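Nicotinate-nucleotide diphosphorylase (Carboxylating) (Streptococcus pyogenes GA06023, PDB 5HUO) probably catalyses the conversion of quinolinate and 5-phospho-alpha-D-ribose 1-diphosphate to nicotinate mononucleotide, carbon dioxide and diphosphate in NAD(+) biosynthesis. Local coordinates at residues T31-L42 / N169-A177; L136-T146 / S294-F304. All blocks are in the same frame, centred on the assembly; numbering follows the deposited sequence.

Contact 1: residues T31-L42 / N169-A177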
loop_
_atom_site.group_PDB
_atom_site.type_symbol
_atom_site.label_atom_id
_atom_site.label_comp_id
_atom_site.label_asym_id
_atom_site.label_seq_id
_atom_site.Cartn_x
_atom_site.Cartn_y
_atom_site.Cartn_z
ATOM N N THR A 31 -20.491 20.145 -3.792
ATOM C CA THR A 31 -20.527 19.054 -2.772
ATOM C C THR A 31 -19.120 18.766 -2.234
ATOM O O THR A 31 -18.201 18.455 -2.997
ATOM C CB THR A 31 -21.130 17.745 -3.344
ATOM O OG1 THR A 31 -22.544 17.899 -3.525
ATOM C CG2 THR A 31 -20.883 16.541 -2.386
ATOM N N ASP A 32 -18.980 18.775 -0.918
ATOM C CA ASP A 32 -17.653 18.781 -0.308
ATOM C C ASP A 32 -16.881 17.469 -0.452
ATOM O O ASP A 32 -17.471 16.427 -0.691
ATOM C CB ASP A 32 -17.755 19.120 1.170
ATOM C CG ASP A 32 -16.626 20.008 1.633
ATOM O OD1 ASP A 32 -15.490 19.981 1.040
ATOM O OD2 ASP A 32 -16.885 20.738 2.597
ATOM N N LEU A 33 -15.572 17.523 -0.316
ATOM C CA LEU A 33 -14.744 16.324 -0.374
ATOM C C LEU A 33 -14.776 15.571 0.955
ATOM O O LEU A 33 -14.713 16.195 1.998
ATOM C CB LEU A 33 -13.292 16.682 -0.725
ATOM C CG LEU A 33 -13.044 17.179 -2.141
ATOM C CD1 LEU A 33 -11.582 17.504 -2.335
ATOM C CD2 LEU A 33 -13.507 16.165 -3.173
ATOM N N THR A 34 -14.869 14.241 0.891
ATOM C CA THR A 34 -15.025 13.353 2.058
ATOM C C THR A 34 -13.737 12.722 2.551
ATOM O O THR A 34 -12.798 12.606 1.807
ATOM C CB THR A 34 -16.040 12.218 1.783
ATOM O OG1 THR A 34 -15.514 11.292 0.838
ATOM C CG2 THR A 34 -17.309 12.742 1.216
ATOM N N PRO A 35 -13.670 12.290 3.812
ATOM C CA PRO A 35 -12.365 11.706 4.245
ATOM C C PRO A 35 -11.968 10.470 3.477
ATOM O O PRO A 35 -10.808 10.250 3.191
ATOM C CB PRO A 35 -12.623 11.327 5.690
ATOM C CG PRO A 35 -13.585 12.355 6.135
ATOM C CD PRO A 35 -14.534 12.523 4.995
ATOM N N PHE A 36 -12.940 9.658 3.142
ATOM C CA PHE A 36 -12.661 8.516 2.306
ATOM C C PHE A 36 -11.890 8.878 1.028
ATOM O O PHE A 36 -11.003 8.146 0.564
ATOM C CB PHE A 36 -13.947 7.858 1.882
ATOM C CG PHE A 36 -13.724 6.854 0.807
ATOM C CD1 PHE A 36 -13.235 5.599 1.137
ATOM C CD2 PHE A 36 -13.954 7.190 -0.553
ATOM C CE1 PHE A 36 -13.000 4.677 0.135
ATOM C CE2 PHE A 36 -13.730 6.287 -1.551
ATOM C CZ PHE A 36 -13.221 5.021 -1.208
ATOM N N GLN A 37 -12.296 9.972 0.423
ATOM C CA GLN A 37 -11.676 10.431 -0.787
ATOM C C GLN A 37 -10.306 11.006 -0.586
ATOM O O GLN A 37 -9.437 10.853 -1.449
ATOM C CB GLN A 37 -12.503 11.525 -1.405
ATOM C CG GLN A 37 -13.667 11.099 -2.259
ATOM C CD GLN A 37 -14.518 12.278 -2.721
ATOM O OE1 GLN A 37 -14.953 13.073 -1.927
ATOM N NE2 GLN A 37 -14.789 12.358 -4.022
ATOM N N ILE A 38 -10.081 11.702 0.533
ATOM C CA ILE A 38 -8.818 12.543 0.681
ATOM C C ILE A 38 -7.766 12.054 1.660
ATOM O O ILE A 38 -6.604 12.339 1.520
ATOM C CB ILE A 38 -9.155 14.004 0.997
ATOM C CG1 ILE A 38 -9.765 14.107 2.395
ATOM C CG2 ILE A 38 -10.109 14.562 -0.011
ATOM C CD1 ILE A 38 -10.030 15.531 2.843
ATOM N N ASP A 39 -8.193 11.247 2.620
ATOM C CA ASP A 39 -7.286 10.814 3.685
ATOM C C ASP A 39 -5.938 10.237 3.231
ATOM O O ASP A 39 -4.908 10.643 3.750
ATOM C CB ASP A 39 -7.966 9.839 4.616
ATOM C CG ASP A 39 -8.844 10.518 5.648
ATOM O OD1 ASP A 39 -9.156 11.722 5.528
ATOM O OD2 ASP A 39 -9.265 9.793 6.603
ATOM N N ASP A 40 -5.929 9.279 2.302
ATOM C CA ASP A 40 -4.656 8.649 1.906
ATOM C C ASP A 40 -3.695 9.631 1.333
ATOM O O ASP A 40 -2.505 9.570 1.620
ATOM C CB ASP A 40 -4.855 7.519 0.936
ATOM C CG ASP A 40 -5.405 6.278 1.604
ATOM O OD1 ASP A 40 -5.119 6.034 2.818
ATOM O OD2 ASP A 40 -6.176 5.549 0.930
ATOM N N THR A 41 -4.222 10.568 0.561
ATOM C CA THR A 41 -3.427 11.639 -0.078
ATOM C C THR A 41 -2.828 12.593 0.944
ATOM O O THR A 41 -1.641 12.943 0.876
ATOM C CB THR A 41 -4.311 12.483 -1.022
ATOM O OG1 THR A 41 -4.868 11.670 -2.022
ATOM C CG2 THR A 41 -3.548 13.536 -1.672
ATOM N N LEU A 42 -3.639 13.000 1.915
ATOM C CA LEU A 42 -3.148 13.902 2.985
ATOM C C LEU A 42 -2.118 13.240 3.905
ATOM O O LEU A 42 -1.113 13.826 4.243
ATOM C CB LEU A 42 -4.278 14.441 3.836
ATOM C CG LEU A 42 -5.476 15.157 3.192
ATOM C CD1 LEU A 42 -6.123 16.074 4.191
ATOM C CD2 LEU A 42 -5.136 15.919 1.977
ATOM N N ASN A 169 -2.073 12.911 -9.749
ATOM C CA ASN A 169 -2.556 12.409 -8.424
ATOM C C ASN A 169 -3.350 13.380 -7.558
ATOM O O ASN A 169 -3.582 13.138 -6.399
ATOM C CB ASN A 169 -1.382 11.755 -7.663
ATOM C CG ASN A 169 -0.836 10.516 -8.408
ATOM O OD1 ASN A 169 -1.614 9.719 -8.981
ATOM N ND2 ASN A 169 0.461 10.369 -8.422
ATOM N N LEU A 170 -3.703 14.522 -8.109
ATOM C CA LEU A 170 -4.548 15.459 -7.412
ATOM C C LEU A 170 -5.818 15.841 -8.255
ATOM O O LEU A 170 -6.512 16.787 -7.900
ATOM C CB LEU A 170 -3.806 16.738 -7.034
ATOM C CG LEU A 170 -2.654 16.579 -6.080
ATOM C CD1 LEU A 170 -1.907 17.895 -5.900
ATOM C CD2 LEU A 170 -3.194 16.103 -4.734
ATOM N N ARG A 171 -6.128 15.082 -9.281
ATOM C CA ARG A 171 -7.234 15.437 -10.175
ATOM C C ARG A 171 -8.562 15.687 -9.444
ATOM O O ARG A 171 -9.218 16.668 -9.658
ATOM C CB ARG A 171 -7.455 14.375 -11.261
ATOM C CG ARG A 171 -8.505 14.765 -12.234
ATOM C CD ARG A 171 -8.484 13.869 -13.433
ATOM N NE ARG A 171 -7.311 14.074 -14.253
ATOM C CZ ARG A 171 -6.911 13.247 -15.224
ATOM N NH1 ARG A 171 -7.539 12.125 -15.497
ATOM N NH2 ARG A 171 -5.816 13.507 -15.923
ATOM N N LEU A 172 -8.880 14.795 -8.558
ATOM C CA LEU A 172 -10.044 14.921 -7.733
ATOM C C LEU A 172 -10.175 16.271 -7.058
ATOM O O LEU A 172 -11.280 16.831 -6.958
ATOM C CB LEU A 172 -9.945 13.868 -6.644
ATOM C CG LEU A 172 -11.110 13.707 -5.727
ATOM C CD1 LEU A 172 -12.268 13.067 -6.524
ATOM C CD2 LEU A 172 -10.690 12.786 -4.630
ATOM N N PHE A 173 -9.068 16.751 -6.539
ATOM C CA PHE A 173 -9.043 17.961 -5.697
ATOM C C PHE A 173 -9.171 19.163 -6.622
ATOM O O PHE A 173 -9.866 20.128 -6.325
ATOM C CB PHE A 173 -7.735 18.108 -4.885
ATOM C CG PHE A 173 -7.523 17.069 -3.816
ATOM C CD1 PHE A 173 -7.019 15.846 -4.109
ATOM C CD2 PHE A 173 -7.759 17.341 -2.512
ATOM C CE1 PHE A 173 -6.829 14.885 -3.122
ATOM C CE2 PHE A 173 -7.595 16.380 -1.535
ATOM C CZ PHE A 173 -7.136 15.143 -1.838
ATOM N N GLU A 174 -8.493 19.103 -7.733
ATOM C CA GLU A 174 -8.516 20.186 -8.714
ATOM C C GLU A 174 -9.881 20.282 -9.365
ATOM O O GLU A 174 -10.417 21.343 -9.544
ATOM C CB GLU A 174 -7.401 20.006 -9.733
ATOM C CG GLU A 174 -6.034 20.075 -9.050
ATOM C CD GLU A 174 -4.862 20.027 -10.006
ATOM O OE1 GLU A 174 -4.997 19.518 -11.165
ATOM O OE2 GLU A 174 -3.772 20.501 -9.613
ATOM N N LYS A 175 -10.485 19.152 -9.653
ATOM C CA LYS A 175 -11.831 19.147 -10.253
ATOM C C LYS A 175 -12.766 19.838 -9.288
ATOM O O LYS A 175 -13.684 20.548 -9.697
ATOM C CB LYS A 175 -12.290 17.730 -10.555
ATOM C CG LYS A 175 -11.466 17.086 -11.676
ATOM C CD LYS A 175 -12.120 17.246 -13.048
ATOM C CE LYS A 175 -11.167 16.823 -14.154
ATOM N NZ LYS A 175 -11.799 16.858 -15.498
ATOM N N TYR A 176 -12.585 19.561 -8.000
ATOM C CA TYR A 176 -13.473 20.084 -6.981
ATOM C C TYR A 176 -13.339 21.616 -6.987
ATOM O O TYR A 176 -14.351 22.326 -6.975
ATOM C CB TYR A 176 -13.148 19.477 -5.593
ATOM C CG TYR A 176 -13.790 20.191 -4.421
ATOM C CD1 TYR A 176 -15.164 20.102 -4.181
ATOM C CD2 TYR A 176 -13.025 21.017 -3.579
ATOM C CE1 TYR A 176 -15.759 20.800 -3.133
ATOM C CE2 TYR A 176 -13.617 21.662 -2.506
ATOM C CZ TYR A 176 -15.001 21.567 -2.312
ATOM O OH TYR A 176 -15.591 22.268 -1.312
ATOM N N ALA A 177 -12.105 22.101 -6.944
ATOM C CA ALA A 177 -11.828 23.533 -6.917
ATOM C C ALA A 177 -12.430 24.291 -8.093
ATOM O O ALA A 177 -12.935 25.407 -7.938
ATOM C CB ALA A 177 -10.335 23.772 -6.937
#
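Helix-helix packing, extended by the N-terminal arm, sets Leu-33, Ile-38 and Thr-41 against Phe-173 and Tyr-176 of helix 171-180. It belongs to the quinolinate phosphoribosyltransferase fold, and joins the first helix, 35-49, to the C-terminal part of the chain. The short axes of 35-42 and 171-177 come within 11.2 Å and cross at -126°. Large side chains bridge that spacing.

The outer end of the Phe-173 ring meets Ile-38, whose CG2 is 3.5 Å from Phe-173 CE2. Thr-41 and Phe-173 approach each other from opposite directions, with Thr-41 CG2 3.8 Å from Phe-173 CE1. Leu-33 CD1 closes in on CD2 of the same ring. Leu-139 of helix 122-153 also packs on Phe-173. In the plane of the ring, at its edge, lies Leu-170 O, which takes the N-H groups of Phe-173 and Glu-174.

Tyr-176 receives the arm. CG stands anti to the backbone N (chi1 166°), and this turns the ring to Leu-33. Leu-33 CG sits over one face as a CH-pi contact, 4.1 Å from the centroid of the Tyr-176 ring and 21° off its normal. The Asp-32 carboxylate lies nearly parallel to the ring plane. Its OD1 is hydrogen-bonded to Leu-33 N and to Thr-83, while Tyr-176 OH is bonded to Asp-105.

Thr-34 is the N-cap of helix 35-49. Thr-34 N donates an almost straight bond of 3.1 Å to Gln-37 OE1, three residues on. This steadies the amide, and Gln-37 NE2 bonds Ser-52 O of the second subunit. The branched end of Leu-172 crosses the Gln-37 chain at about a right angle, with Leu-172 CD1 3.6 Å from Gln-37 NE2.

Contact 2: residues L136-T146 / S294-F304. With SO4 (sulfate ion), chain I.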
loop_
_atom_site.group_PDB
_atom_site.type_symbol
_atom_site.label_atom_id
_atom_site.label_comp_id
_atom_site.label_asym_id
_atom_site.label_seq_id
_atom_site.Cartn_x
_atom_site.Cartn_y
_atom_site.Cartn_z
ATOM N N LEU A 136 -4.646 24.225 0.718
ATOM C CA LEU A 136 -5.566 25.377 0.684
ATOM C C LEU A 136 -5.185 26.424 -0.343
ATOM O O LEU A 136 -6.012 26.923 -1.090
ATOM C CB LEU A 136 -5.646 26.023 2.027
ATOM C CG LEU A 136 -6.748 27.087 2.148
ATOM C CD1 LEU A 136 -8.109 26.448 2.222
ATOM C CD2 LEU A 136 -6.502 27.956 3.370
ATOM N N GLN A 137 -3.908 26.719 -0.426
ATOM C CA GLN A 137 -3.414 27.728 -1.372
ATOM C C GLN A 137 -3.650 27.272 -2.776
ATOM O O GLN A 137 -4.094 28.032 -3.622
ATOM C CB GLN A 137 -1.961 28.023 -1.145
ATOM C CG GLN A 137 -1.762 28.940 0.048
ATOM C CD GLN A 137 -0.338 29.251 0.318
ATOM O OE1 GLN A 137 0.567 28.660 -0.306
ATOM N NE2 GLN A 137 -0.089 30.098 1.293
ATOM N N HIS A 138 -3.369 26.019 -3.020
ATOM C CA HIS A 138 -3.431 25.462 -4.404
ATOM C C HIS A 138 -4.888 25.426 -4.911
ATOM O O HIS A 138 -5.185 25.872 -6.034
ATOM C CB HIS A 138 -2.826 24.047 -4.412
ATOM C CG HIS A 138 -2.860 23.355 -5.729
ATOM N ND1 HIS A 138 -2.019 23.682 -6.757
ATOM C CD2 HIS A 138 -3.614 22.325 -6.192
ATOM C CE1 HIS A 138 -2.252 22.900 -7.807
ATOM N NE2 HIS A 138 -3.224 22.065 -7.492
ATOM N N LEU A 139 -5.774 24.913 -4.060
ATOM C CA LEU A 139 -7.136 24.752 -4.440
ATOM C C LEU A 139 -7.814 26.140 -4.546
ATOM O O LEU A 139 -8.652 26.369 -5.439
ATOM C CB LEU A 139 -7.869 23.825 -3.471
ATOM C CG LEU A 139 -7.298 22.419 -3.426
ATOM C CD1 LEU A 139 -8.106 21.553 -2.491
ATOM C CD2 LEU A 139 -7.314 21.745 -4.752
ATOM N N SER A 140 -7.520 27.037 -3.618
ATOM C CA SER A 140 -8.134 28.367 -3.673
ATOM C C SER A 140 -7.675 29.150 -4.915
ATOM O O SER A 140 -8.380 29.923 -5.510
ATOM C CB SER A 140 -7.829 29.136 -2.385
ATOM O OG SER A 140 -8.515 28.544 -1.269
ATOM N N GLY A 141 -6.451 28.882 -5.298
ATOM C CA GLY A 141 -5.859 29.435 -6.535
ATOM C C GLY A 141 -6.604 29.027 -7.768
ATOM O O GLY A 141 -6.930 29.866 -8.611
ATOM N N ILE A 142 -6.953 27.747 -7.825
ATOM C CA ILE A 142 -7.728 27.214 -8.951
ATOM C C ILE A 142 -9.138 27.771 -8.955
ATOM O O ILE A 142 -9.673 28.165 -10.004
ATOM C CB ILE A 142 -7.743 25.680 -8.925
ATOM C CG1 ILE A 142 -6.355 25.168 -9.316
ATOM C CG2 ILE A 142 -8.785 25.112 -9.877
ATOM C CD1 ILE A 142 -6.163 23.679 -9.053
ATOM N N ALA A 143 -9.759 27.774 -7.785
ATOM C CA ALA A 143 -11.166 28.274 -7.669
ATOM C C ALA A 143 -11.238 29.734 -8.113
ATOM O O ALA A 143 -12.077 30.114 -8.927
ATOM C CB ALA A 143 -11.678 28.116 -6.282
ATOM N N SER A 144 -10.284 30.503 -7.621
ATOM C CA SER A 144 -10.143 31.924 -7.949
ATOM C C SER A 144 -10.037 32.114 -9.469
ATOM O O SER A 144 -10.724 32.940 -10.096
ATOM C CB SER A 144 -8.941 32.504 -7.263
ATOM O OG SER A 144 -9.110 32.572 -5.844
ATOM N N MET A 145 -9.144 31.345 -10.059
ATOM C CA MET A 145 -8.891 31.483 -11.496
ATOM C C MET A 145 -10.129 31.096 -12.319
ATOM O O MET A 145 -10.457 31.765 -13.293
ATOM C CB MET A 145 -7.679 30.666 -11.921
ATOM C CG MET A 145 -7.202 31.018 -13.312
ATOM S SD MET A 145 -5.823 29.946 -13.675
ATOM C CE MET A 145 -5.483 30.377 -15.408
ATOM N N THR A 146 -10.763 30.001 -11.922
ATOM C CA THR A 146 -12.011 29.549 -12.553
ATOM C C THR A 146 -13.088 30.647 -12.481
ATOM O O THR A 146 -13.663 31.043 -13.487
ATOM C CB THR A 146 -12.540 28.287 -11.886
ATOM O OG1 THR A 146 -11.571 27.252 -12.021
ATOM C CG2 THR A 146 -13.846 27.845 -12.532
ATOM N N SER A 294 -5.672 25.582 -18.640
ATOM C CA SER A 294 -4.906 26.516 -17.780
ATOM C C SER A 294 -5.452 26.615 -16.374
ATOM O O SER A 294 -4.746 26.872 -15.408
ATOM C CB SER A 294 -4.895 27.887 -18.387
ATOM O OG SER A 294 -4.365 27.815 -19.676
ATOM N N LEU A 295 -6.749 26.388 -16.280
ATOM C CA LEU A 295 -7.417 26.419 -14.962
ATOM C C LEU A 295 -6.770 25.473 -13.976
ATOM O O LEU A 295 -6.732 25.763 -12.769
ATOM C CB LEU A 295 -8.887 26.034 -15.101
ATOM C CG LEU A 295 -9.747 27.062 -15.840
ATOM C CD1 LEU A 295 -11.180 26.547 -15.860
ATOM C CD2 LEU A 295 -9.676 28.409 -15.156
ATOM N N THR A 296 -6.258 24.361 -14.483
ATOM C CA THR A 296 -5.640 23.339 -13.627
ATOM C C THR A 296 -4.143 23.204 -13.815
ATOM O O THR A 296 -3.438 22.963 -12.847
ATOM C CB THR A 296 -6.311 21.970 -13.815
ATOM O OG1 THR A 296 -6.376 21.661 -15.218
ATOM C CG2 THR A 296 -7.690 22.005 -13.271
ATOM N N HIS A 297 -3.636 23.409 -15.016
ATOM C CA HIS A 297 -2.150 23.221 -15.215
ATOM C C HIS A 297 -1.284 24.447 -14.914
ATOM O O HIS A 297 -0.079 24.323 -14.788
ATOM C CB HIS A 297 -1.784 22.568 -16.575
ATOM C CG HIS A 297 -2.039 23.405 -17.788
ATOM N ND1 HIS A 297 -1.561 24.694 -17.936
ATOM C CD2 HIS A 297 -2.667 23.107 -18.956
ATOM C CE1 HIS A 297 -1.897 25.164 -19.128
ATOM N NE2 HIS A 297 -2.582 24.230 -19.762
ATOM N N SER A 298 -1.902 25.626 -14.818
ATOM C CA SER A 298 -1.193 26.928 -14.744
ATOM C C SER A 298 -1.882 27.930 -13.792
ATOM O O SER A 298 -1.821 29.137 -13.995
ATOM C CB SER A 298 -1.066 27.563 -16.132
ATOM O OG SER A 298 -0.168 26.830 -16.944
ATOM N N ALA A 299 -2.467 27.406 -12.728
ATOM C CA ALA A 299 -3.122 28.246 -11.753
ATOM C C ALA A 299 -2.137 28.758 -10.753
ATOM O O ALA A 299 -1.330 28.015 -10.263
ATOM C CB ALA A 299 -4.192 27.465 -11.044
ATOM N N LYS A 300 -2.188 30.042 -10.466
ATOM C CA LYS A 300 -1.372 30.635 -9.420
ATOM C C LYS A 300 -1.960 30.238 -8.099
ATOM O O LYS A 300 -3.164 30.132 -7.986
ATOM C CB LYS A 300 -1.336 32.151 -9.562
ATOM C CG LYS A 300 -0.421 32.584 -10.685
ATOM C CD LYS A 300 -0.420 34.106 -10.842
ATOM C CE LYS A 300 0.651 34.644 -11.817
ATOM N NZ LYS A 300 0.967 36.099 -11.626
ATOM N N SER A 301 -1.158 29.987 -7.090
ATOM C CA SER A 301 -1.765 29.649 -5.826
ATOM C C SER A 301 -2.207 30.948 -5.159
ATOM O O SER A 301 -1.668 31.974 -5.441
ATOM C CB SER A 301 -0.895 28.742 -4.931
ATOM O OG SER A 301 0.348 29.316 -4.798
ATOM N N LEU A 302 -3.200 30.875 -4.286
ATOM C CA LEU A 302 -3.690 32.034 -3.577
ATOM C C LEU A 302 -3.014 32.124 -2.222
ATOM O O LEU A 302 -3.011 31.170 -1.455
ATOM C CB LEU A 302 -5.195 31.934 -3.382
ATOM C CG LEU A 302 -5.906 33.223 -2.982
ATOM C CD1 LEU A 302 -6.028 34.090 -4.231
ATOM C CD2 LEU A 302 -7.307 32.917 -2.432
ATOM N N ASP A 303 -2.522 33.307 -1.881
ATOM C CA ASP A 303 -1.768 33.501 -0.644
ATOM C C ASP A 303 -2.659 33.525 0.670
ATOM O O ASP A 303 -3.753 34.172 0.707
ATOM C CB ASP A 303 -0.908 34.739 -0.779
ATOM C CG ASP A 303 0.230 34.803 0.295
ATOM O OD1 ASP A 303 0.580 33.778 0.936
ATOM O OD2 ASP A 303 0.776 35.915 0.509
ATOM N N PHE A 304 -2.239 32.742 1.662
ATOM C CA PHE A 304 -2.795 32.718 3.007
ATOM C C PHE A 304 -1.607 32.691 3.984
ATOM O O PHE A 304 -0.503 32.372 3.587
ATOM C CB PHE A 304 -3.608 31.446 3.320
ATOM C CG PHE A 304 -4.914 31.325 2.600
ATOM C CD1 PHE A 304 -4.963 30.850 1.274
ATOM C CD2 PHE A 304 -6.091 31.631 3.220
ATOM C CE1 PHE A 304 -6.151 30.713 0.606
ATOM C CE2 PHE A 304 -7.310 31.489 2.560
ATOM C CZ PHE A 304 -7.342 31.038 1.263
HETATM S S SO4 I . -5.229 24.361 -23.012
HETATM O O1 SO4 I . -5.336 25.716 -23.568
HETATM O O2 SO4 I . -6.533 24.001 -22.458
HETATM O O3 SO4 I . -5.039 23.420 -24.101
HETATM O O4 SO4 I . -4.133 24.215 -22.027
#
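Gly-141 and Ser-301 bring two backbones together, CA to CA at 4.2 Å. In this two-domain quinolinate phosphoribosyltransferase fold, the long helix 122-153 here meets the segment leading from the C-terminal alpha/beta barrel domain back to the antiparallel sheet of the N-terminal domain. Having no side chain, Gly-141 lets Lys-300 O lie against its CA in a CA-H...O contact.

One turn earlier, Leu-302 N gives a nearly straight hydrogen bond of 3.1 Å to Gln-137 O. That carbonyl also accepts from Gly-141 N, and the two donors reach it from opposite faces. The Gln-137 side chain runs on past Phe-304, amide and ring nearly coplanar. Its NE2 makes a weak bond, 3.3 Å, to Phe-304 O. Leu-136 CG lies anti to the backbone N (chi1 -171°), which carries CD2 over the centre of the Phe-304 ring, 3.5 Å from its centroid.

Toward the other end, Ile-142 CG1 packs on Ala-299 CB at 3.6 Å. The extended Met-145 chain lays SD 4.0 Å from Ala-299 CB and ends with CE beside Ser-294. Leu-295 crosses Thr-146 at about a right angle, its CD2 3.7 Å from Thr-146 CA.

Further out, Ser-301 OG bonds His-297 O of the third subunit, and the reverse pair forms too. His-297 ND1 pairs with Ser-298 OG in the ring plane, which limits rotation of the imidazole. A sulfate ion, probably from the crystallisation liquor, is bound by Gly-293 N and Lys-165 NZ. At the ring edge, His-297 NE2 donates to O4 of this sulfate at 2.7 Å.

In the fold
From the N terminus the chain runs through 31-42, then 136-146, then 169-177, and last 294-304. Contact 1 brings 169-177 back to the first helix after 126 intervening residues. Contact 2 brings 294-304 back to helix 122-153 after 147. The two loops cross, since their segments alternate. Contact 1 joins helix 35-49 to helix 171-180. Contact 2 joins helix 122-153 to the passage between the parallel sheet and strand 304-311. Their centres lie 15 Å apart, and helices 122-153 and 171-180 touch between them. There His-138 probably hydrogen-bonds Glu-174, and Ala-143 packs on Ala-177. Both contacts also border the third subunit of the hexamer.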